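PDB 6BAF: photoreceptor-histidine kinase BphP from Stigmatella aurantiaca DW4/3-1, which binds a bilin chromophore and probably acts as a light-sensing histidine kinase that helps control cell development in this myxobacterium. Local coordinates for residues L245-L248 with H249-V253; R196-R199 with E200-L204; H188-A191 with S192-P195. One frame throughout, in Å; residues are numbered along the deposited sequence.

Contact 1 (L245-L248 with H249-V253); sequences LEYL and HNMGV. With BLR (3-[5-[(Z)-(4-ethenyl-3-methyl-5-oxidanylidene-pyrrol-2-ylidene)methyl]-2-[[5-[(Z)-(3-ethenyl-4-methyl-5-oxidanylidene-pyrrol-2-ylidene)methyl]-3-(3-hydroxy-3-oxopropyl)-4-methyl-1H-pyrrol-2-yl]methyl]-4-methyl-1H-pyrrol-3-yl]propanoic acid), chain B.
Y247 and M251 lie one helical turn apart and reach the bilin together. M251 SD rests 3.6 Å from Y247 CE2 and 4.6 Å from the ring centroid. It comes in obliquely, a Met-aromatic contact. The M251 chain leaves the helix extended and then bends at chi3 (120°), which turns its methyl to the chromophore: M251 CE is 3.3 Å from BLR OB. Y247 has CG anti to the backbone N (chi1 -177°), and its ring spans both outer rings of the bilin. Y247 CD1 is 3.1 Å from BLR OC, while CE2 and OH lie beside the ring that carries OB. The two side chains thus touch the carbonyl oxygens of both outer rings.

Behind this pair, L248 CD2 meets V253 CG1 at 4.0 Å, an apolar contact across the helix end. The backbone sets the spacing. M251 N bonds to Y247 O, the last of three helical bonds across the contact. The helix then closes in a Schellman motif. V253 N bonds to L248 O at 2.9 Å and G252 N to H249 O at 3.1 Å. G252 has positive phi (79°) and turns the chain out of the helix, while V253 comes back over L248.

The stretch forms the end of helix 242-251 in the GAF domain. L245 and L248 pack on I210 of strand 207-210, and strand 255-263 follows the turn.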
loop_
_atom_site.group_PDB
_atom_site.type_symbol
_atom_site.label_atom_id
_atom_site.label_comp_id
_atom_site.label_asym_id
_atom_site.label_seq_id
_atom_site.Cartn_x
_atom_site.Cartn_y
_atom_site.Cartn_z
ATOM N N LEU A 245 1.320 1.357 32.333
ATOM C CA LEU A 245 1.624 2.785 32.300
ATOM C C LEU A 245 2.657 3.174 33.353
ATOM O O LEU A 245 3.456 4.095 33.113
ATOM C CB LEU A 245 0.362 3.610 32.458
ATOM C CG LEU A 245 -0.595 3.353 31.303
ATOM C CD1 LEU A 245 -1.884 4.088 31.528
ATOM C CD2 LEU A 245 0.054 3.739 29.903
ATOM N N GLU A 246 2.702 2.467 34.506
ATOM C CA GLU A 246 3.717 2.809 35.501
ATOM C C GLU A 246 5.064 2.193 35.164
ATOM O O GLU A 246 6.100 2.800 35.443
ATOM C CB GLU A 246 3.255 2.421 36.912
ATOM C CG GLU A 246 4.016 3.254 37.989
ATOM C CD GLU A 246 3.574 4.746 38.059
ATOM O OE1 GLU A 246 4.307 5.571 38.692
ATOM O OE2 GLU A 246 2.494 5.106 37.482
ATOM N N TYR A 247 5.081 1.025 34.516
ATOM C CA TYR A 247 6.304 0.561 33.889
ATOM C C TYR A 247 6.885 1.616 32.943
ATOM O O TYR A 247 8.091 1.854 32.946
ATOM C CB TYR A 247 6.027 -0.720 33.128
ATOM C CG TYR A 247 7.225 -1.392 32.467
ATOM C CD1 TYR A 247 7.944 -2.321 33.170
ATOM C CD2 TYR A 247 7.586 -1.174 31.119
ATOM C CE1 TYR A 247 8.971 -2.997 32.632
ATOM C CE2 TYR A 247 8.712 -1.888 30.528
ATOM C CZ TYR A 247 9.383 -2.791 31.319
ATOM O OH TYR A 247 10.473 -3.572 30.904
ATOM N N LEU A 248 6.045 2.233 32.102
ATOM C CA LEU A 248 6.547 3.176 31.108
ATOM C C LEU A 248 7.079 4.420 31.800
ATOM O O LEU A 248 8.195 4.872 31.511
ATOM C CB LEU A 248 5.446 3.535 30.085
ATOM C CG LEU A 248 5.062 2.392 29.117
ATOM C CD1 LEU A 248 4.008 2.749 28.037
ATOM C CD2 LEU A 248 6.299 1.842 28.500
ATOM N N HIS A 249 6.308 4.945 32.756
ATOM C CA HIS A 249 6.742 6.080 33.566
ATOM C C HIS A 249 8.107 5.838 34.219
ATOM O O HIS A 249 8.987 6.700 34.162
ATOM C CB HIS A 249 5.692 6.381 34.621
ATOM C CG HIS A 249 5.947 7.646 35.379
ATOM N ND1 HIS A 249 5.182 8.784 35.208
ATOM C CD2 HIS A 249 6.872 7.951 36.323
ATOM C CE1 HIS A 249 5.630 9.737 36.011
ATOM N NE2 HIS A 249 6.654 9.255 36.699
ATOM N N ASN A 250 8.311 4.659 34.818
ATOM C CA ASN A 250 9.589 4.359 35.470
ATOM C C ASN A 250 10.701 4.160 34.467
ATOM O O ASN A 250 11.883 4.369 34.772
ATOM C CB ASN A 250 9.508 3.075 36.310
ATOM C CG ASN A 250 10.916 2.582 36.752
ATOM O OD1 ASN A 250 11.555 1.710 36.101
ATOM N ND2 ASN A 250 11.438 3.212 37.825
ATOM N N MET A 251 10.367 3.642 33.304
ATOM C CA MET A 251 11.381 3.504 32.300
ATOM C C MET A 251 11.755 4.859 31.694
ATOM O O MET A 251 12.717 4.932 30.927
ATOM C CB MET A 251 10.850 2.528 31.266
ATOM C CG MET A 251 11.876 1.801 30.544
ATOM S SD MET A 251 10.971 0.713 29.473
ATOM C CE MET A 251 11.539 1.231 27.878
ATOM N N GLY A 252 11.015 5.920 32.021
ATOM C CA GLY A 252 11.200 7.212 31.387
ATOM C C GLY A 252 10.597 7.384 30.007
ATOM O O GLY A 252 11.087 8.217 29.242
ATOM N N VAL A 253 9.532 6.641 29.672
ATOM C CA VAL A 253 8.933 6.621 28.335
ATOM C C VAL A 253 7.624 7.381 28.392
ATOM O O VAL A 253 6.814 7.134 29.287
ATOM C CB VAL A 253 8.715 5.177 27.856
ATOM C CG1 VAL A 253 7.770 5.131 26.661
ATOM C CG2 VAL A 253 10.060 4.552 27.503
HETATM C CHA BLR B . 2.424 -4.618 27.892
HETATM N NA BLR B . 4.944 -4.498 28.127
HETATM C C1A BLR B . 3.826 -4.380 27.395
HETATM C C2A BLR B . 4.138 -4.006 26.085
HETATM C C3A BLR B . 5.481 -3.918 26.001
HETATM C C4A BLR B . 5.971 -4.211 27.283
HETATM C CMA BLR B . 6.271 -3.560 24.707
HETATM C CAA BLR B . 3.112 -3.777 24.973
HETATM C CBA BLR B . 2.466 -2.368 25.030
HETATM C CGA BLR B . 3.407 -1.285 24.478
HETATM O O1A BLR B . 3.787 -1.409 23.277
HETATM O O2A BLR B . 3.814 -0.285 25.184
HETATM C CHB BLR B . 7.394 -4.288 27.792
HETATM N NB BLR B . 8.417 -2.290 26.649
HETATM C C1B BLR B . 8.424 -3.645 27.321
HETATM C C2B BLR B . 9.840 -4.081 27.378
HETATM C C3B BLR B . 10.685 -3.124 26.787
HETATM C C4B BLR B . 9.872 -1.974 26.302
HETATM C CMB BLR B . 10.355 -5.398 27.968
HETATM O OB BLR B . 10.238 -0.986 25.772
HETATM C CAB BLR B . 12.205 -3.324 26.668
HETATM C CBB BLR B . 12.962 -2.493 25.991
HETATM N NC BLR B . 4.653 -5.260 32.901
HETATM C C1C BLR B . 5.730 -5.433 33.957
HETATM C C2C BLR B . 5.057 -6.105 35.109
HETATM C C3C BLR B . 3.689 -6.368 34.837
HETATM C C4C BLR B . 3.373 -5.853 33.467
HETATM C CMC BLR B . 5.800 -6.467 36.376
HETATM O OC BLR B . 6.862 -5.094 33.895
HETATM C CAC BLR B . 2.688 -7.047 35.793
HETATM C CBC BLR B . 2.943 -8.241 36.357
HETATM C CHD BLR B . 2.215 -5.910 32.886
HETATM N ND BLR B . 2.907 -5.219 30.365
HETATM C C1D BLR B . 1.951 -5.554 31.444
HETATM C C2D BLR B . 0.581 -5.500 30.960
HETATM C C3D BLR B . 0.650 -5.158 29.545
HETATM C C4D BLR B . 2.087 -4.990 29.124
HETATM C CMD BLR B . -0.670 -5.785 31.800
HETATM C CAD BLR B . -0.537 -4.973 28.622
HETATM C CBD BLR B . -0.839 -3.487 28.518
HETATM C CGD BLR B . -2.118 -3.497 27.703
HETATM O O1D BLR B . -2.094 -3.964 26.514
HETATM O O2D BLR B . -3.195 -3.126 28.261
#

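Contact 2 (R196-R199 with E200-L204). With BLR (3-[5-[(Z)-(4-ethenyl-3-methyl-5-oxidanylidene-pyrrol-2-ylidene)methyl]-2-[[5-[(Z)-(3-ethenyl-4-methyl-5-oxidanylidene-pyrrol-2-ylidene)methyl]-3-(3-hydroxy-3-oxopropyl)-4-methyl-1H-pyrrol-2-yl]methyl]-4-methyl-1H-pyrrol-3-yl]propanoic acid), chain B.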
loop_
_atom_site.group_PDB
_atom_site.type_symbol
_atom_site.label_atom_id
_atom_site.label_comp_id
_atom_site.label_asym_id
_atom_site.label_seq_id
_atom_site.Cartn_x
_atom_site.Cartn_y
_atom_site.Cartn_z
ATOM N N ARG A 196 1.056 -12.976 30.218
ATOM C CA ARG A 196 0.506 -13.954 29.301
ATOM C C ARG A 196 -0.820 -13.499 28.689
ATOM O O ARG A 196 -1.075 -13.741 27.506
ATOM C CB ARG A 196 0.362 -15.268 30.032
ATOM C CG ARG A 196 -0.673 -16.113 29.476
ATOM C CD ARG A 196 -0.172 -17.487 29.567
ATOM N NE ARG A 196 -1.312 -18.378 29.591
ATOM C CZ ARG A 196 -1.219 -19.680 29.352
ATOM N NH1 ARG A 196 -0.023 -20.195 29.045
ATOM N NH2 ARG A 196 -2.313 -20.437 29.399
ATOM N N GLN A 197 -1.681 -12.839 29.451
ATOM C CA GLN A 197 -2.908 -12.371 28.818
ATOM C C GLN A 197 -2.644 -11.223 27.835
ATOM O O GLN A 197 -3.444 -11.016 26.919
ATOM C CB GLN A 197 -3.938 -11.960 29.885
ATOM C CG GLN A 197 -3.742 -10.571 30.520
ATOM C CD GLN A 197 -2.624 -10.507 31.557
ATOM O OE1 GLN A 197 -1.575 -11.171 31.429
ATOM N NE2 GLN A 197 -2.841 -9.703 32.598
ATOM N N ALA A 198 -1.551 -10.470 27.997
ATOM C CA ALA A 198 -1.193 -9.476 26.987
ATOM C C ALA A 198 -0.710 -10.171 25.723
ATOM O O ALA A 198 -1.166 -9.856 24.614
ATOM C CB ALA A 198 -0.120 -8.523 27.520
ATOM N N ARG A 199 0.174 -11.156 25.881
ATOM C CA ARG A 199 0.690 -11.887 24.738
ATOM C C ARG A 199 -0.427 -12.559 23.959
ATOM O O ARG A 199 -0.381 -12.619 22.725
ATOM C CB ARG A 199 1.669 -12.952 25.174
ATOM C CG ARG A 199 3.092 -12.533 25.514
ATOM C CD ARG A 199 3.786 -13.855 25.889
ATOM N NE ARG A 199 4.209 -13.727 27.238
ATOM C CZ ARG A 199 4.028 -14.571 28.234
ATOM N NH1 ARG A 199 3.448 -15.758 28.107
ATOM N NH2 ARG A 199 4.500 -14.169 29.384
ATOM N N GLU A 200 -1.427 -13.094 24.662
ATOM C CA GLU A 200 -2.552 -13.727 23.987
ATOM C C GLU A 200 -3.396 -12.703 23.242
ATOM O O GLU A 200 -3.854 -12.967 22.131
ATOM C CB GLU A 200 -3.415 -14.491 24.992
ATOM C CG GLU A 200 -2.848 -15.862 25.351
ATOM C CD GLU A 200 -3.534 -16.488 26.574
ATOM O OE1 GLU A 200 -4.354 -15.788 27.248
ATOM O OE2 GLU A 200 -3.232 -17.677 26.858
ATOM N N LEU A 201 -3.659 -11.562 23.854
ATOM C CA LEU A 201 -4.335 -10.502 23.121
ATOM C C LEU A 201 -3.522 -10.068 21.899
ATOM O O LEU A 201 -4.088 -9.811 20.828
ATOM C CB LEU A 201 -4.580 -9.330 24.055
ATOM C CG LEU A 201 -5.167 -8.094 23.388
ATOM C CD1 LEU A 201 -6.502 -8.435 22.759
ATOM C CD2 LEU A 201 -5.351 -7.051 24.454
ATOM N N TYR A 202 -2.191 -9.995 22.027
ATOM C CA TYR A 202 -1.407 -9.457 20.922
ATOM C C TYR A 202 -1.289 -10.464 19.794
ATOM O O TYR A 202 -0.926 -10.081 18.682
ATOM C CB TYR A 202 -0.021 -9.007 21.383
ATOM C CG TYR A 202 -0.037 -7.946 22.485
ATOM C CD1 TYR A 202 -1.189 -7.196 22.755
ATOM C CD2 TYR A 202 1.105 -7.694 23.250
ATOM C CE1 TYR A 202 -1.205 -6.242 23.772
ATOM C CE2 TYR A 202 1.113 -6.723 24.261
ATOM C CZ TYR A 202 -0.045 -6.020 24.527
ATOM O OH TYR A 202 -0.036 -5.049 25.513
ATOM N N GLN A 203 -1.601 -11.739 20.045
ATOM C CA GLN A 203 -1.701 -12.688 18.940
ATOM C C GLN A 203 -2.928 -12.445 18.083
ATOM O O GLN A 203 -2.999 -12.963 16.964
ATOM C CB GLN A 203 -1.762 -14.128 19.446
ATOM C CG GLN A 203 -0.427 -14.665 19.744
ATOM C CD GLN A 203 -0.443 -16.127 20.125
ATOM O OE1 GLN A 203 0.623 -16.742 20.212
ATOM N NE2 GLN A 203 -1.641 -16.691 20.383
ATOM N N LEU A 204 -3.910 -11.708 18.590
ATOM C CA LEU A 204 -5.146 -11.494 17.848
ATOM C C LEU A 204 -5.257 -10.091 17.301
ATOM O O LEU A 204 -5.841 -9.897 16.240
ATOM C CB LEU A 204 -6.362 -11.762 18.746
ATOM C CG LEU A 204 -6.422 -13.143 19.416
ATOM C CD1 LEU A 204 -7.574 -13.186 20.370
ATOM C CD2 LEU A 204 -6.548 -14.256 18.397
HETATM C CHA BLR B . 2.424 -4.618 27.892
HETATM N NA BLR B . 4.944 -4.498 28.127
HETATM C C1A BLR B . 3.826 -4.380 27.395
HETATM C C2A BLR B . 4.138 -4.006 26.085
HETATM C C3A BLR B . 5.481 -3.918 26.001
HETATM C C4A BLR B . 5.971 -4.211 27.283
HETATM C CMA BLR B . 6.271 -3.560 24.707
HETATM C CAA BLR B . 3.112 -3.777 24.973
HETATM C CBA BLR B . 2.466 -2.368 25.030
HETATM C CGA BLR B . 3.407 -1.285 24.478
HETATM O O1A BLR B . 3.787 -1.409 23.277
HETATM O O2A BLR B . 3.814 -0.285 25.184
HETATM C CHB BLR B . 7.394 -4.288 27.792
HETATM N NB BLR B . 8.417 -2.290 26.649
HETATM C C1B BLR B . 8.424 -3.645 27.321
HETATM C C2B BLR B . 9.840 -4.081 27.378
HETATM C C3B BLR B . 10.685 -3.124 26.787
HETATM C C4B BLR B . 9.872 -1.974 26.302
HETATM C CMB BLR B . 10.355 -5.398 27.968
HETATM O OB BLR B . 10.238 -0.986 25.772
HETATM C CAB BLR B . 12.205 -3.324 26.668
HETATM C CBB BLR B . 12.962 -2.493 25.991
HETATM N NC BLR B . 4.653 -5.260 32.901
HETATM C C1C BLR B . 5.730 -5.433 33.957
HETATM C C2C BLR B . 5.057 -6.105 35.109
HETATM C C3C BLR B . 3.689 -6.368 34.837
HETATM C C4C BLR B . 3.373 -5.853 33.467
HETATM C CMC BLR B . 5.800 -6.467 36.376
HETATM O OC BLR B . 6.862 -5.094 33.895
HETATM C CAC BLR B . 2.688 -7.047 35.793
HETATM C CBC BLR B . 2.943 -8.241 36.357
HETATM C CHD BLR B . 2.215 -5.910 32.886
HETATM N ND BLR B . 2.907 -5.219 30.365
HETATM C C1D BLR B . 1.951 -5.554 31.444
HETATM C C2D BLR B . 0.581 -5.500 30.960
HETATM C C3D BLR B . 0.650 -5.158 29.545
HETATM C C4D BLR B . 2.087 -4.990 29.124
HETATM C CMD BLR B . -0.670 -5.785 31.800
HETATM C CAD BLR B . -0.537 -4.973 28.622
HETATM C CBD BLR B . -0.839 -3.487 28.518
HETATM C CGD BLR B . -2.118 -3.497 27.703
HETATM O O1D BLR B . -2.094 -3.964 26.514
HETATM O O2D BLR B . -3.195 -3.126 28.261
#
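Backbone bonds from E200 N to R196 O, L201 N to Q197 O and Y202 N to A198 O make regular i to i+4 steps of helix 196-202; a weaker one follows from Q203 N to R199 O.

On the outer side, R196 and E200 form a salt bridge one turn apart. E200 OE2 sits over one face of the R196 guanidinium, 3.4 Å from NE. The guanidinium and carboxylate planes are 51° apart, and no N-H points at the oxygen. The attraction is therefore one of charge alone, on an exposed side of the helix.

The pocket side is carried by A198 and Y202. Y202 CG is anti to the carbonyl carbon (chi1 -58°), which lays the ring back along the preceding turn. A198 O lies 3.1 Å above one face of the ring, toward its rim. The methyl A198 CB touches Y202 CZ at 3.9 Å and also meets the bilin at BLR CAD, 3.7 Å away. The Y202 hydroxyl donates a short hydrogen bond to a propionate: OH to BLR O1D is 2.5 Å. That oxygen lies at the ring edge, in plane. R208 adds a cation-pi contact to the same ring.

R199 is buried and turns to the loop before the helix. R196 CA lies 3.6 Å above one face of the R199 guanidinium. R199 NE bonds to I194 O and R199 NH2 to A191 O, so the helix ties back to that loop. Q203 OE1 takes a bond from L267 N on strand 266-275.

The helix has one side in the bilin pocket and an exposed salt bridge on another. In the pocket a tyrosine hydroxyl bonds the propionate and an alanine methyl packs on its first carbon, consistent with the bilin pocket of bacterial phytochrome GAF domains.

Contact 3 (H188-A191 with S192-P195); sequences HFPA and SDIP. With BLR (3-[5-[(Z)-(4-ethenyl-3-methyl-5-oxidanylidene-pyrrol-2-ylidene)methyl]-2-[[5-[(Z)-(3-ethenyl-4-methyl-5-oxidanylidene-pyrrol-2-ylidene)methyl]-3-(3-hydroxy-3-oxopropyl)-4-methyl-1H-pyrrol-2-yl]methyl]-4-methyl-1H-pyrrol-3-yl]propanoic acid), chain B.
Over one face of the F189 ring lies the bilin's BLR CAB, 3.6 Å above the plane and toward the rim. D193 OD2 approaches the same ring obliquely, 3.5 Å from F189 CD2. The side chains of F189 and D193 run at about a right angle to each other; their ring and carboxylate planes are 55° apart. F189 CG is anti to the carbonyl carbon (chi1 -66°), a turn that brings the ring against the vinyl carbon BLR CAB, with D193 OD2 off to one side. On the other oxygen, D193 OD1 touches P190 CG at 3.6 Å.

The loop between them is a short 3-10 turn. D193 N bonds to P190 O at 3.1 Å and I194 N to A191 O at 3.3 Å. This turn directs D193 O into the pocket. D193 O accepts hydrogen bonds from BLR NA and, more weakly, BLR ND, each 3.1 Å away, so one backbone carbonyl grips both central pyrrole nitrogens. I194 CG1 packs on BLR C4A, and P195 CD closes on BLR C1D at 3.2 Å. P195 then takes the N-cap position of helix 196-202.

The sequence PASDIP is the phytochrome signature motif of the GAF domain, and the carbonyl grip on the pyrrole nitrogens is characteristic of its bilin pocket.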
loop_
_atom_site.group_PDB
_atom_site.type_symbol
_atom_site.label_atom_id
_atom_site.label_comp_id
_atom_site.label_asym_id
_atom_site.label_seq_id
_atom_site.Cartn_x
_atom_site.Cartn_y
_atom_site.Cartn_z
ATOM N N HIS A 188 18.073 -8.697 27.728
ATOM C CA HIS A 188 17.048 -9.715 27.865
ATOM C C HIS A 188 16.148 -9.331 29.038
ATOM O O HIS A 188 16.570 -8.625 29.959
ATOM C CB HIS A 188 17.660 -11.104 28.062
ATOM C CG HIS A 188 18.535 -11.572 26.931
ATOM N ND1 HIS A 188 19.302 -10.720 26.158
ATOM C CD2 HIS A 188 18.783 -12.820 26.463
ATOM C CE1 HIS A 188 19.979 -11.420 25.266
ATOM N NE2 HIS A 188 19.686 -12.698 25.434
ATOM N N PHE A 189 14.884 -9.732 28.972
ATOM C CA PHE A 189 13.921 -9.334 29.993
ATOM C C PHE A 189 13.066 -10.542 30.339
ATOM O O PHE A 189 12.904 -11.443 29.510
ATOM C CB PHE A 189 12.994 -8.185 29.538
ATOM C CG PHE A 189 13.698 -6.869 29.303
ATOM C CD1 PHE A 189 14.404 -6.642 28.123
ATOM C CD2 PHE A 189 13.622 -5.848 30.241
ATOM C CE1 PHE A 189 15.035 -5.439 27.899
ATOM C CE2 PHE A 189 14.258 -4.643 30.025
ATOM C CZ PHE A 189 14.976 -4.430 28.827
ATOM N N PRO A 190 12.515 -10.603 31.550
ATOM C CA PRO A 190 11.724 -11.784 31.927
ATOM C C PRO A 190 10.364 -11.801 31.239
ATOM O O PRO A 190 9.805 -10.760 30.892
ATOM C CB PRO A 190 11.560 -11.638 33.449
ATOM C CG PRO A 190 11.684 -10.155 33.699
ATOM C CD PRO A 190 12.694 -9.657 32.662
ATOM N N ALA A 191 9.787 -13.004 31.138
ATOM C CA ALA A 191 8.486 -13.160 30.500
ATOM C C ALA A 191 7.407 -12.299 31.144
ATOM O O ALA A 191 6.451 -11.907 30.460
ATOM C CB ALA A 191 8.037 -14.616 30.530
ATOM N N SER A 192 7.511 -11.994 32.446
ATOM C CA SER A 192 6.377 -11.292 33.050
ATOM C C SER A 192 6.279 -9.841 32.606
ATOM O O SER A 192 5.238 -9.215 32.841
ATOM C CB SER A 192 6.428 -11.359 34.586
ATOM O OG SER A 192 7.775 -11.333 35.051
ATOM N N ASP A 193 7.312 -9.288 31.965
ATOM C CA ASP A 193 7.199 -7.893 31.524
ATOM C C ASP A 193 6.160 -7.724 30.431
ATOM O O ASP A 193 5.621 -6.625 30.261
ATOM C CB ASP A 193 8.538 -7.373 31.036
ATOM C CG ASP A 193 9.523 -7.153 32.174
ATOM O OD1 ASP A 193 9.213 -7.514 33.340
ATOM O OD2 ASP A 193 10.610 -6.609 31.905
ATOM N N ILE A 194 5.853 -8.788 29.701
ATOM C CA ILE A 194 4.710 -8.767 28.792
ATOM C C ILE A 194 3.915 -10.012 29.153
ATOM O O ILE A 194 4.136 -11.091 28.578
ATOM C CB ILE A 194 5.130 -8.741 27.310
ATOM C CG1 ILE A 194 6.229 -7.685 27.084
ATOM C CG2 ILE A 194 3.866 -8.533 26.413
ATOM C CD1 ILE A 194 6.596 -7.438 25.568
ATOM N N PRO A 195 2.997 -9.906 30.100
ATOM C CA PRO A 195 2.438 -11.108 30.723
ATOM C C PRO A 195 1.497 -11.815 29.770
ATOM O O PRO A 195 1.128 -11.324 28.700
ATOM C CB PRO A 195 1.700 -10.582 31.961
ATOM C CG PRO A 195 1.352 -9.133 31.591
ATOM C CD PRO A 195 2.522 -8.660 30.728
HETATM C CHA BLR B . 2.424 -4.618 27.892
HETATM N NA BLR B . 4.944 -4.498 28.127
HETATM C C1A BLR B . 3.826 -4.380 27.395
HETATM C C2A BLR B . 4.138 -4.006 26.085
HETATM C C3A BLR B . 5.481 -3.918 26.001
HETATM C C4A BLR B . 5.971 -4.211 27.283
HETATM C CMA BLR B . 6.271 -3.560 24.707
HETATM C CAA BLR B . 3.112 -3.777 24.973
HETATM C CBA BLR B . 2.466 -2.368 25.030
HETATM C CGA BLR B . 3.407 -1.285 24.478
HETATM O O1A BLR B . 3.787 -1.409 23.277
HETATM O O2A BLR B . 3.814 -0.285 25.184
HETATM C CHB BLR B . 7.394 -4.288 27.792
HETATM N NB BLR B . 8.417 -2.290 26.649
HETATM C C1B BLR B . 8.424 -3.645 27.321
HETATM C C2B BLR B . 9.840 -4.081 27.378
HETATM C C3B BLR B . 10.685 -3.124 26.787
HETATM C C4B BLR B . 9.872 -1.974 26.302
HETATM C CMB BLR B . 10.355 -5.398 27.968
HETATM O OB BLR B . 10.238 -0.986 25.772
HETATM C CAB BLR B . 12.205 -3.324 26.668
HETATM C CBB BLR B . 12.962 -2.493 25.991
HETATM N NC BLR B . 4.653 -5.260 32.901
HETATM C C1C BLR B . 5.730 -5.433 33.957
HETATM C C2C BLR B . 5.057 -6.105 35.109
HETATM C C3C BLR B . 3.689 -6.368 34.837
HETATM C C4C BLR B . 3.373 -5.853 33.467
HETATM C CMC BLR B . 5.800 -6.467 36.376
HETATM O OC BLR B . 6.862 -5.094 33.895
HETATM C CAC BLR B . 2.688 -7.047 35.793
HETATM C CBC BLR B . 2.943 -8.241 36.357
HETATM C CHD BLR B . 2.215 -5.910 32.886
HETATM N ND BLR B . 2.907 -5.219 30.365
HETATM C C1D BLR B . 1.951 -5.554 31.444
HETATM C C2D BLR B . 0.581 -5.500 30.960
HETATM C C3D BLR B . 0.650 -5.158 29.545
HETATM C C4D BLR B . 2.087 -4.990 29.124
HETATM C CMD BLR B . -0.670 -5.785 31.800
HETATM C CAD BLR B . -0.537 -4.973 28.622
HETATM C CBD BLR B . -0.839 -3.487 28.518
HETATM C CGD BLR B . -2.118 -3.497 27.703
HETATM O O1D BLR B . -2.094 -3.964 26.514
HETATM O O2D BLR B . -3.195 -3.126 28.261
#

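All three contacts lie in the GAF domain and border the same bilin. Contact 2 is the most buried, with half of its touching residues inside; contact 1 is the most exposed, and contact 3 lies between. Contacts 2 and 3 follow each other in the chain: the loop 192-195 runs into helix 196-202, and Y202 CE2 packs on I194 CG2. Contact 1 belongs to another helix, which meets contact 3 where Y247 OH probably hydrogen-bonds to D193 OD2. Contacts 1 and 2 do not touch. Chemistry differs with place. Contact 1 offers a methionine methyl and a tyrosine ring to the outer rings, contact 2 a hydroxyl to a propionate, and contact 3 a backbone carbonyl to the central pyrroles.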